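Local coordinates for hypothetical protein PP5205 (Pseudomonas putida, PDB 2G2X) that is of unknown function but consists of an EVE domain, related to the ASCH and PUA domains, and so may bind RNA or modified nucleic acid bases, at residues I62-R67 and D98-Q103. Sequence-based numbering, arbitrary orientation.
Sequences IARITR and DVAHVQ
I62-R67 and D98-Q103 run antiparallel as neighbouring strands, their axes 4.4 Å apart at closest approach, and a classic beta bulge interrupts the pairing near each end. In the regular middle, R64 and A100 form a hydrogen-bonded pair: R64 N donates to A100 O (2.8 Å), and A100 N donates back to R64 O. At one bulge V102 and Q103 both face I62, whose carbonyl oxygen accepts from both amides, reached from the same face of its plane. At the other, T66 and R67 face D98; T66 N makes a short bond to D98 O (2.7 Å), while that from R67 N is weak.

R64 suits a partly exposed place: its aliphatic CB and CG pack on V102 CG2, while the guanidinium reaches across to a backbone carbonyl. With chi1 at 66° and an extended chain beyond, this group has the A100 methyl over one face, 3.5 Å above the plane. At its edge, NH1 makes a weak bond to H101 O (3.1 Å, 124° at the hydrogen). The small A100 also fits tightly against T66, CB to CG2 being 3.5 Å, while T66 OG1 is hydrogen-bonded to E23 OE2. V102, at its bulge, points toward the first strand. On the other face I65 and V99, beta-branched as suits extended strands and apolar as suits burial beside F47, meet CD1 to CG1 at 4.0 Å. R67 and D98 lie side by side, yet no salt bridge forms; a water links R67 NH1 to D98 OD2, and D98 OD1 is hydrogen-bonded to Y70 OH.

Strand 58-71 lies between 46-51 and 95-110 in the mixed sheet of the EVE domain, a member of the PUA clan; 95-110 in turn lies between 58-71 and 23-26, and each classic bulge shifts their register by one.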
loop_
_atom_site.group_PDB
_atom_site.type_symbol
_atom_site.label_atom_id
_atom_site.label_comp_id
_atom_site.label_asym_id
_atom_site.label_seq_id
_atom_site.Cartn_x
_atom_site.Cartn_y
_atom_site.Cartn_z
ATOM N N ILE A 62 2.279 -6.953 -7.487
ATOM C CA ILE A 62 0.966 -6.352 -7.653
ATOM C C ILE A 62 -0.077 -7.106 -6.850
ATOM O O ILE A 62 -0.022 -8.329 -6.746
ATOM C CB ILE A 62 0.532 -6.369 -9.136
ATOM C CG1 ILE A 62 1.552 -5.597 -9.975
ATOM C CG2 ILE A 62 -0.878 -5.773 -9.281
ATOM C CD1 ILE A 62 1.354 -5.733 -11.481
ATOM N N ALA A 63 -1.021 -6.363 -6.286
ATOM C CA ALA A 63 -2.109 -6.944 -5.512
ATOM C C ALA A 63 -3.376 -6.167 -5.859
ATOM O O ALA A 63 -3.310 -5.153 -6.558
ATOM C CB ALA A 63 -1.809 -6.849 -4.014
ATOM N N ARG A 64 -4.522 -6.633 -5.371
ATOM C CA ARG A 64 -5.787 -5.972 -5.659
ATOM C C ARG A 64 -6.654 -5.766 -4.418
ATOM O O ARG A 64 -6.494 -6.456 -3.414
ATOM C CB ARG A 64 -6.573 -6.783 -6.695
ATOM C CG ARG A 64 -7.038 -8.156 -6.212
ATOM C CD ARG A 64 -7.899 -8.847 -7.269
ATOM N NE ARG A 64 -8.497 -10.087 -6.776
ATOM C CZ ARG A 64 -7.805 -11.185 -6.480
ATOM N NH1 ARG A 64 -6.488 -11.198 -6.634
ATOM N NH2 ARG A 64 -8.425 -12.269 -6.027
ATOM N N ILE A 65 -7.577 -4.810 -4.502
ATOM C CA ILE A 65 -8.487 -4.506 -3.402
ATOM C C ILE A 65 -9.685 -5.446 -3.472
ATOM O O ILE A 65 -10.390 -5.475 -4.482
ATOM C CB ILE A 65 -9.011 -3.061 -3.491
ATOM C CG1 ILE A 65 -7.835 -2.083 -3.564
ATOM C CG2 ILE A 65 -9.897 -2.757 -2.291
ATOM C CD1 ILE A 65 -6.848 -2.218 -2.411
ATOM N N THR A 66 -9.911 -6.209 -2.402
ATOM C CA THR A 66 -11.030 -7.151 -2.348
ATOM C C THR A 66 -12.167 -6.660 -1.456
ATOM O O THR A 66 -13.214 -7.290 -1.388
ATOM C CB THR A 66 -10.585 -8.561 -1.855
ATOM O OG1 THR A 66 -9.903 -8.450 -0.598
ATOM C CG2 THR A 66 -9.675 -9.220 -2.878
ATOM N N ARG A 67 -11.950 -5.548 -0.762
ATOM C CA ARG A 67 -12.985 -4.958 0.090
ATOM C C ARG A 67 -12.706 -3.472 0.304
ATOM O O ARG A 67 -11.652 -3.094 0.820
ATOM C CB ARG A 67 -13.079 -5.654 1.455
ATOM C CG ARG A 67 -14.260 -5.126 2.273
ATOM C CD ARG A 67 -14.385 -5.694 3.698
ATOM N NE ARG A 67 -15.542 -5.084 4.354
ATOM C CZ ARG A 67 -15.857 -5.200 5.642
ATOM N NH1 ARG A 67 -15.103 -5.916 6.466
ATOM N NH2 ARG A 67 -16.933 -4.582 6.105
ATOM N N ASP A 98 -9.319 -4.684 2.403
ATOM C CA ASP A 98 -8.787 -6.036 2.333
ATOM C C ASP A 98 -8.159 -6.225 0.963
ATOM O O ASP A 98 -8.674 -5.727 -0.040
ATOM C CB ASP A 98 -9.889 -7.074 2.565
ATOM C CG ASP A 98 -10.375 -7.097 4.006
ATOM O OD1 ASP A 98 -9.641 -6.610 4.894
ATOM O OD2 ASP A 98 -11.486 -7.609 4.250
ATOM N N VAL A 99 -7.052 -6.957 0.916
ATOM C CA VAL A 99 -6.348 -7.163 -0.339
ATOM C C VAL A 99 -6.078 -8.622 -0.659
ATOM O O VAL A 99 -6.199 -9.500 0.196
ATOM C CB VAL A 99 -4.989 -6.428 -0.323
ATOM C CG1 VAL A 99 -5.195 -4.958 0.028
ATOM C CG2 VAL A 99 -4.045 -7.096 0.681
ATOM N N ALA A 100 -5.706 -8.869 -1.910
ATOM C CA ALA A 100 -5.385 -10.209 -2.363
ATOM C C ALA A 100 -4.222 -10.097 -3.336
ATOM O O ALA A 100 -4.037 -9.069 -3.998
ATOM C CB ALA A 100 -6.592 -10.851 -3.034
ATOM N N HIS A 101 -3.439 -11.163 -3.400
ATOM C CA HIS A 101 -2.267 -11.232 -4.256
ATOM C C HIS A 101 -2.608 -11.354 -5.728
ATOM O O HIS A 101 -3.545 -12.054 -6.101
ATOM C CB HIS A 101 -1.413 -12.439 -3.853
ATOM C CG HIS A 101 -0.239 -12.681 -4.751
ATOM N ND1 HIS A 101 1.007 -12.144 -4.511
ATOM C CD2 HIS A 101 -0.117 -13.423 -5.879
ATOM C CE1 HIS A 101 1.847 -12.548 -5.447
ATOM N NE2 HIS A 101 1.190 -13.326 -6.289
ATOM N N VAL A 102 -1.840 -10.664 -6.564
ATOM C CA VAL A 102 -2.033 -10.755 -8.004
ATOM C C VAL A 102 -0.758 -11.298 -8.642
ATOM O O VAL A 102 -0.794 -12.282 -9.374
ATOM C CB VAL A 102 -2.383 -9.395 -8.640
ATOM C CG1 VAL A 102 -2.364 -9.521 -10.159
ATOM C CG2 VAL A 102 -3.765 -8.945 -8.185
ATOM N N GLN A 103 0.377 -10.674 -8.348
ATOM C CA GLN A 103 1.633 -11.132 -8.929
ATOM C C GLN A 103 2.837 -10.736 -8.090
ATOM O O GLN A 103 2.859 -9.677 -7.460
ATOM C CB GLN A 103 1.792 -10.553 -10.344
ATOM C CG GLN A 103 2.643 -11.389 -11.300
ATOM C CD GLN A 103 2.883 -10.689 -12.634
ATOM O OE1 GLN A 103 2.962 -11.329 -13.686
ATOM N NE2 GLN A 103 3.012 -9.368 -12.592
HETATM O O HOH W 1 -13.283 -7.749 6.102
#